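Polyhedrin (Simulium ubiquitum cypovirus, PDB 5A9A) probably packs into the crystalline occlusion bodies, or polyhedra, in which cypovirus particles are embedded, and carries bound UTP in the crystal. Local coordinates at residues I38-K43 / V104-S109; S46-D51 / P205-N210. All blocks are in the same frame, centred on the assembly; numbering follows the deposited sequence.

Interaction 1: I38-K43 / V104-S109; sequences IIFIYK and VAIMIS
The F40 ring has I106 CG2 over one face, while the closest touch comes from the CG1 branch of I106, 3.9 Å from F40 CE1; the two side chains stand side by side. F62 meets the F40 ring edge-to-face. On the same face of the sheet I38 bends its CD1 across to I108, 3.8 Å from CG2, and its own CG2 branch meets CG2 of I106. The opposite face carries I39, I41, A105 and M107. Here the M107 chain turns at its last torsion (chi3 -65°), which brings CE back over the neighbouring strand, 3.9 Å from I39 CG2 and 4.1 Å from I41 CD1. L214 of helix 211-221 packs on both I39 and M107. Between the faces, I39 and M107 exchange two backbone bonds, M107 N to I39 O (2.6 Å) having an N-H...O angle of 171°. I41 N binds A105 O, and V104 N closes the pairing on I41 O (2.8 Å) just beyond the last bridge. K43, past the strand end, forms a salt bridge with E98 of the UTP pocket. Strands 34-41 and 105-111 are neighbouring inner strands of the six-stranded antiparallel sheet of this polyhedrin.

Interaction 2: S46-D51 / P205-N210; sequences SYRLID and PLYLDN
The outermost strand, within this chain, of the six-stranded antiparallel sheet, 201-208, pairs here with strand 47-54, and R48 and Y207 face each other at a non-hydrogen-bonded position. The arginine chain lies alongside the tyrosine, both pointing the same way: R48 CG sits over the ring face, a CH-pi contact 4.3 Å from the ring centroid, and CD continues toward the phenol end, 3.7 Å from Y207 OH. With CG anti to the backbone N (chi1 -173°) the arginine runs out across the ring before bending at chi3, and its guanidinium plane is turned 35° from that of the Y207 ring. One water joins the two polar ends, accepting from R48 NH1 and donating to Y207 OH. The guanidinium is also held by D66 O and Y42 OH, and the phenol by Y69 O. P205 CB also packs against R48, 3.7 Å from CG, at about a right angle to the direction of the ring, and the proline ring reaches on to I50.

Four backbone bonds, two in each of the hydrogen-bonded pairs Y47-L208 and L49-L206, hold the antiparallel strands. The side chains of these pairs occupy the other face of the sheet, where L208 CD1 packs 3.7 Å from L49 CB. The Y47 ring presents its edge to the chain turning into helix 211-221, with CE1 3.5 Å from N210 C. N210 is the N-cap, its OD1 accepting from D213 N. D209, the residue before, takes a short bond (2.5 Å) at its O from S46 OG. R88 of a second subunit packs on L208, and K80 of that subunit on Y207.

How the interactions relate
Interactions 1 and 2 lie in the same six-stranded antiparallel sheet, their centres about 9 Å apart. Strands 34-41 and 47-54 follow each other in the chain and are neighbours in the sheet, so the local order is 105-111, 34-41, 47-54, 201-208. The segments alternate along the chain: 38-43, 46-51, 104-109, 205-210. The two contacts touch directly, through a probable backbone hydrogen bond from I50 N to I38 O and through packing of I41 and F40 on Y47. Helix 211-221 packs over one face of both. Distant parts of the sequence are thereby gathered into one sheet, from its interior to the strand that is outermost within this chain and meets another subunit.

Interaction 1: I38-K43 / V104-S109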
loop_
_atom_site.group_PDB
_atom_site.type_symbol
_atom_site.label_atom_id
_atom_site.label_comp_id
_atom_site.label_asym_id
_atom_site.label_seq_id
_atom_site.Cartn_x
_atom_site.Cartn_y
_atom_site.Cartn_z
ATOM N N ILE A 38 -15.135 -3.704 6.839
ATOM C CA ILE A 38 -15.003 -2.786 7.961
ATOM C C ILE A 38 -16.112 -1.752 7.847
ATOM O O ILE A 38 -16.196 -1.035 6.849
ATOM C CB ILE A 38 -13.652 -2.044 7.948
ATOM C CG1 ILE A 38 -12.489 -3.026 7.783
ATOM C CG2 ILE A 38 -13.494 -1.225 9.221
ATOM C CD1 ILE A 38 -12.313 -3.995 8.936
ATOM N N ILE A 39 -16.964 -1.677 8.865
ATOM C CA ILE A 39 -18.110 -0.778 8.835
ATOM C C ILE A 39 -18.076 0.201 10.005
ATOM O O ILE A 39 -18.105 -0.208 11.167
ATOM C CB ILE A 39 -19.433 -1.565 8.905
ATOM C CG1 ILE A 39 -19.406 -2.730 7.913
ATOM C CG2 ILE A 39 -20.612 -0.639 8.631
ATOM C CD1 ILE A 39 -20.519 -3.726 8.120
ATOM N N PHE A 40 -18.018 1.491 9.693
ATOM C CA PHE A 40 -18.060 2.526 10.719
ATOM C C PHE A 40 -19.474 3.074 10.865
ATOM O O PHE A 40 -20.192 3.228 9.877
ATOM C CB PHE A 40 -17.103 3.667 10.374
ATOM C CG PHE A 40 -15.654 3.270 10.378
ATOM C CD1 PHE A 40 -14.918 3.297 11.553
ATOM C CD2 PHE A 40 -15.027 2.878 9.207
ATOM C CE1 PHE A 40 -13.581 2.937 11.559
ATOM C CE2 PHE A 40 -13.693 2.515 9.207
ATOM C CZ PHE A 40 -12.969 2.546 10.383
ATOM N N ILE A 41 -19.865 3.363 12.101
ATOM C CA ILE A 41 -21.150 3.992 12.378
ATOM C C ILE A 41 -20.907 5.431 12.806
ATOM O O ILE A 41 -19.987 5.699 13.579
ATOM C CB ILE A 41 -21.909 3.260 13.500
ATOM C CG1 ILE A 41 -21.930 1.755 13.230
ATOM C CG2 ILE A 41 -23.325 3.812 13.621
ATOM C CD1 ILE A 41 -22.677 0.957 14.277
ATOM N N TYR A 42 -21.728 6.352 12.311
ATOM C CA TYR A 42 -21.508 7.773 12.563
ATOM C C TYR A 42 -22.646 8.441 13.328
ATOM O O TYR A 42 -23.690 7.833 13.573
ATOM C CB TYR A 42 -21.233 8.492 11.241
ATOM C CG TYR A 42 -19.924 8.055 10.634
ATOM C CD1 TYR A 42 -19.856 6.933 9.815
ATOM C CD2 TYR A 42 -18.750 8.736 10.912
ATOM C CE1 TYR A 42 -18.660 6.517 9.273
ATOM C CE2 TYR A 42 -17.546 8.331 10.374
ATOM C CZ TYR A 42 -17.506 7.221 9.556
ATOM O OH TYR A 42 -16.307 6.807 9.024
ATOM N N LYS A 43 -22.424 9.696 13.709
ATOM C CA LYS A 43 -23.357 10.425 14.555
ATOM C C LYS A 43 -24.640 10.797 13.820
ATOM O O LYS A 43 -25.592 11.266 14.441
ATOM C CB LYS A 43 -22.691 11.685 15.111
ATOM C CG LYS A 43 -21.617 11.409 16.156
ATOM C CD LYS A 43 -20.815 12.664 16.464
ATOM C CE LYS A 43 -19.679 12.388 17.435
ATOM N NZ LYS A 43 -20.104 12.473 18.859
ATOM N N VAL A 104 -18.735 6.566 15.876
ATOM C CA VAL A 104 -19.090 6.210 17.247
ATOM C C VAL A 104 -18.877 4.724 17.517
ATOM O O VAL A 104 -18.927 4.281 18.665
ATOM C CB VAL A 104 -20.563 6.558 17.563
ATOM C CG1 VAL A 104 -20.748 8.064 17.657
ATOM C CG2 VAL A 104 -21.500 5.956 16.519
ATOM N N ALA A 105 -18.645 3.952 16.460
ATOM C CA ALA A 105 -18.461 2.514 16.608
ATOM C C ALA A 105 -17.941 1.884 15.323
ATOM O O ALA A 105 -18.049 2.472 14.245
ATOM C CB ALA A 105 -19.774 1.858 17.017
ATOM N N ILE A 106 -17.381 0.684 15.450
ATOM C CA ILE A 106 -16.919 -0.084 14.300
ATOM C C ILE A 106 -17.554 -1.466 14.321
ATOM O O ILE A 106 -17.684 -2.080 15.379
ATOM C CB ILE A 106 -15.393 -0.287 14.312
ATOM C CG1 ILE A 106 -14.670 0.983 14.762
ATOM C CG2 ILE A 106 -14.910 -0.729 12.935
ATOM C CD1 ILE A 106 -13.191 0.766 15.015
ATOM N N MET A 107 -17.951 -1.953 13.153
ATOM C CA MET A 107 -18.382 -3.334 13.016
ATOM C C MET A 107 -17.504 -4.010 11.974
ATOM O O MET A 107 -17.258 -3.453 10.899
ATOM C CB MET A 107 -19.850 -3.418 12.603
ATOM C CG MET A 107 -20.809 -2.778 13.593
ATOM S SD MET A 107 -22.533 -3.019 13.131
ATOM C CE MET A 107 -22.606 -2.098 11.598
ATOM N N ILE A 108 -17.022 -5.205 12.293
ATOM C CA ILE A 108 -16.166 -5.937 11.370
ATOM C C ILE A 108 -16.734 -7.313 11.057
ATOM O O ILE A 108 -16.891 -8.154 11.945
ATOM C CB ILE A 108 -14.739 -6.093 11.918
ATOM C CG1 ILE A 108 -14.145 -4.718 12.241
ATOM C CG2 ILE A 108 -13.863 -6.819 10.906
ATOM C CD1 ILE A 108 -12.726 -4.770 12.761
ATOM N N SER A 109 -17.049 -7.523 9.784
ATOM C CA SER A 109 -17.512 -8.812 9.300
ATOM C C SER A 109 -16.364 -9.508 8.578
ATOM O O SER A 109 -15.970 -9.098 7.489
ATOM C CB SER A 109 -18.693 -8.621 8.349
ATOM O OG SER A 109 -19.058 -9.844 7.736
#

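Interaction 2: S46-D51 / P205-N210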
loop_
_atom_site.group_PDB
_atom_site.type_symbol
_atom_site.label_atom_id
_atom_site.label_comp_id
_atom_site.label_asym_id
_atom_site.label_seq_id
_atom_site.Cartn_x
_atom_site.Cartn_y
_atom_site.Cartn_z
ATOM N N SER A 46 -25.714 6.817 10.088
ATOM C CA SER A 46 -25.441 6.132 8.828
ATOM C C SER A 46 -24.079 5.452 8.858
ATOM O O SER A 46 -23.320 5.602 9.814
ATOM C CB SER A 46 -25.519 7.110 7.655
ATOM O OG SER A 46 -26.837 7.612 7.512
ATOM N N TYR A 47 -23.777 4.710 7.796
ATOM C CA TYR A 47 -22.609 3.842 7.774
ATOM C C TYR A 47 -21.648 4.164 6.638
ATOM O O TYR A 47 -22.042 4.679 5.595
ATOM C CB TYR A 47 -23.061 2.385 7.645
ATOM C CG TYR A 47 -24.078 1.983 8.686
ATOM C CD1 TYR A 47 -25.435 2.182 8.468
ATOM C CD2 TYR A 47 -23.682 1.416 9.890
ATOM C CE1 TYR A 47 -26.367 1.822 9.416
ATOM C CE2 TYR A 47 -24.607 1.056 10.844
ATOM C CZ TYR A 47 -25.949 1.259 10.602
ATOM O OH TYR A 47 -26.877 0.901 11.555
ATOM N N ARG A 48 -20.377 3.851 6.862
ATOM C CA ARG A 48 -19.376 3.864 5.807
ATOM C C ARG A 48 -18.696 2.504 5.805
ATOM O O ARG A 48 -18.103 2.104 6.806
ATOM C CB ARG A 48 -18.352 4.974 6.039
ATOM C CG ARG A 48 -17.372 5.154 4.892
ATOM C CD ARG A 48 -16.413 6.303 5.159
ATOM N NE ARG A 48 -15.600 6.071 6.350
ATOM C CZ ARG A 48 -14.270 6.086 6.377
ATOM N NH1 ARG A 48 -13.572 6.356 5.278
ATOM N NH2 ARG A 48 -13.631 5.859 7.516
ATOM N N LEU A 49 -18.795 1.796 4.685
ATOM C CA LEU A 49 -18.340 0.412 4.610
ATOM C C LEU A 49 -17.158 0.265 3.664
ATOM O O LEU A 49 -17.213 0.692 2.511
ATOM C CB LEU A 49 -19.494 -0.489 4.159
ATOM C CG LEU A 49 -19.246 -2.001 4.183
ATOM C CD1 LEU A 49 -20.560 -2.745 4.349
ATOM C CD2 LEU A 49 -18.518 -2.464 2.929
ATOM N N ILE A 50 -16.087 -0.348 4.157
ATOM C CA ILE A 50 -14.906 -0.588 3.337
ATOM C C ILE A 50 -14.705 -2.082 3.129
ATOM O O ILE A 50 -14.506 -2.838 4.079
ATOM C CB ILE A 50 -13.645 0.032 3.954
ATOM C CG1 ILE A 50 -13.874 1.523 4.223
ATOM C CG2 ILE A 50 -12.454 -0.159 3.031
ATOM C CD1 ILE A 50 -14.498 1.814 5.572
ATOM N N ASP A 51 -14.747 -2.489 1.866
ATOM C CA ASP A 51 -14.754 -3.897 1.494
ATOM C C ASP A 51 -13.365 -4.364 1.063
ATOM O O ASP A 51 -12.792 -3.836 0.109
ATOM C CB ASP A 51 -15.770 -4.106 0.366
ATOM C CG ASP A 51 -15.725 -5.504 -0.220
ATOM O OD1 ASP A 51 -15.394 -6.451 0.519
ATOM O OD2 ASP A 51 -16.022 -5.654 -1.425
ATOM N N PRO A 205 -14.621 3.342 -0.079
ATOM C CA PRO A 205 -15.663 3.300 0.951
ATOM C C PRO A 205 -17.055 3.543 0.381
ATOM O O PRO A 205 -17.235 4.422 -0.464
ATOM C CB PRO A 205 -15.267 4.438 1.898
ATOM C CG PRO A 205 -13.801 4.583 1.717
ATOM C CD PRO A 205 -13.549 4.293 0.262
ATOM N N LEU A 206 -18.025 2.762 0.842
ATOM C CA LEU A 206 -19.415 2.937 0.437
ATOM C C LEU A 206 -20.200 3.615 1.545
ATOM O O LEU A 206 -19.941 3.392 2.727
ATOM C CB LEU A 206 -20.058 1.590 0.115
ATOM C CG LEU A 206 -19.563 0.881 -1.146
ATOM C CD1 LEU A 206 -20.032 -0.564 -1.155
ATOM C CD2 LEU A 206 -20.039 1.613 -2.391
ATOM N N TYR A 207 -21.166 4.441 1.157
ATOM C CA TYR A 207 -22.005 5.134 2.122
ATOM C C TYR A 207 -23.421 4.576 2.097
ATOM O O TYR A 207 -24.104 4.622 1.073
ATOM C CB TYR A 207 -21.996 6.637 1.841
ATOM C CG TYR A 207 -20.633 7.253 2.038
ATOM C CD1 TYR A 207 -19.707 7.281 1.002
ATOM C CD2 TYR A 207 -20.261 7.788 3.264
ATOM C CE1 TYR A 207 -18.451 7.831 1.182
ATOM C CE2 TYR A 207 -19.011 8.338 3.453
ATOM C CZ TYR A 207 -18.109 8.361 2.410
ATOM O OH TYR A 207 -16.862 8.913 2.599
ATOM N N LEU A 208 -23.845 4.035 3.234
ATOM C CA LEU A 208 -25.158 3.418 3.361
ATOM C C LEU A 208 -25.984 4.191 4.390
ATOM O O LEU A 208 -25.548 4.392 5.523
ATOM C CB LEU A 208 -25.020 1.945 3.768
ATOM C CG LEU A 208 -24.204 1.047 2.826
ATOM C CD1 LEU A 208 -22.712 1.123 3.125
ATOM C CD2 LEU A 208 -24.675 -0.398 2.918
ATOM N N ASP A 209 -27.177 4.620 3.987
ATOM C CA ASP A 209 -27.984 5.534 4.795
ATOM C C ASP A 209 -28.435 4.952 6.134
ATOM O O ASP A 209 -28.395 5.632 7.160
ATOM C CB ASP A 209 -29.226 5.975 4.020
ATOM C CG ASP A 209 -28.902 6.909 2.874
ATOM O OD1 ASP A 209 -27.744 7.363 2.774
ATOM O OD2 ASP A 209 -29.821 7.197 2.080
ATOM N N ASN A 210 -28.878 3.699 6.117
ATOM C CA ASN A 210 -29.523 3.109 7.284
ATOM C C ASN A 210 -29.250 1.613 7.386
ATOM O O ASN A 210 -28.647 1.022 6.491
ATOM C CB ASN A 210 -31.029 3.360 7.221
ATOM C CG ASN A 210 -31.673 2.713 6.014
ATOM O OD1 ASN A 210 -31.943 1.514 6.015
ATOM N ND2 ASN A 210 -31.921 3.506 4.974
HETATM O O HOH W 1 -14.653 7.854 2.686
#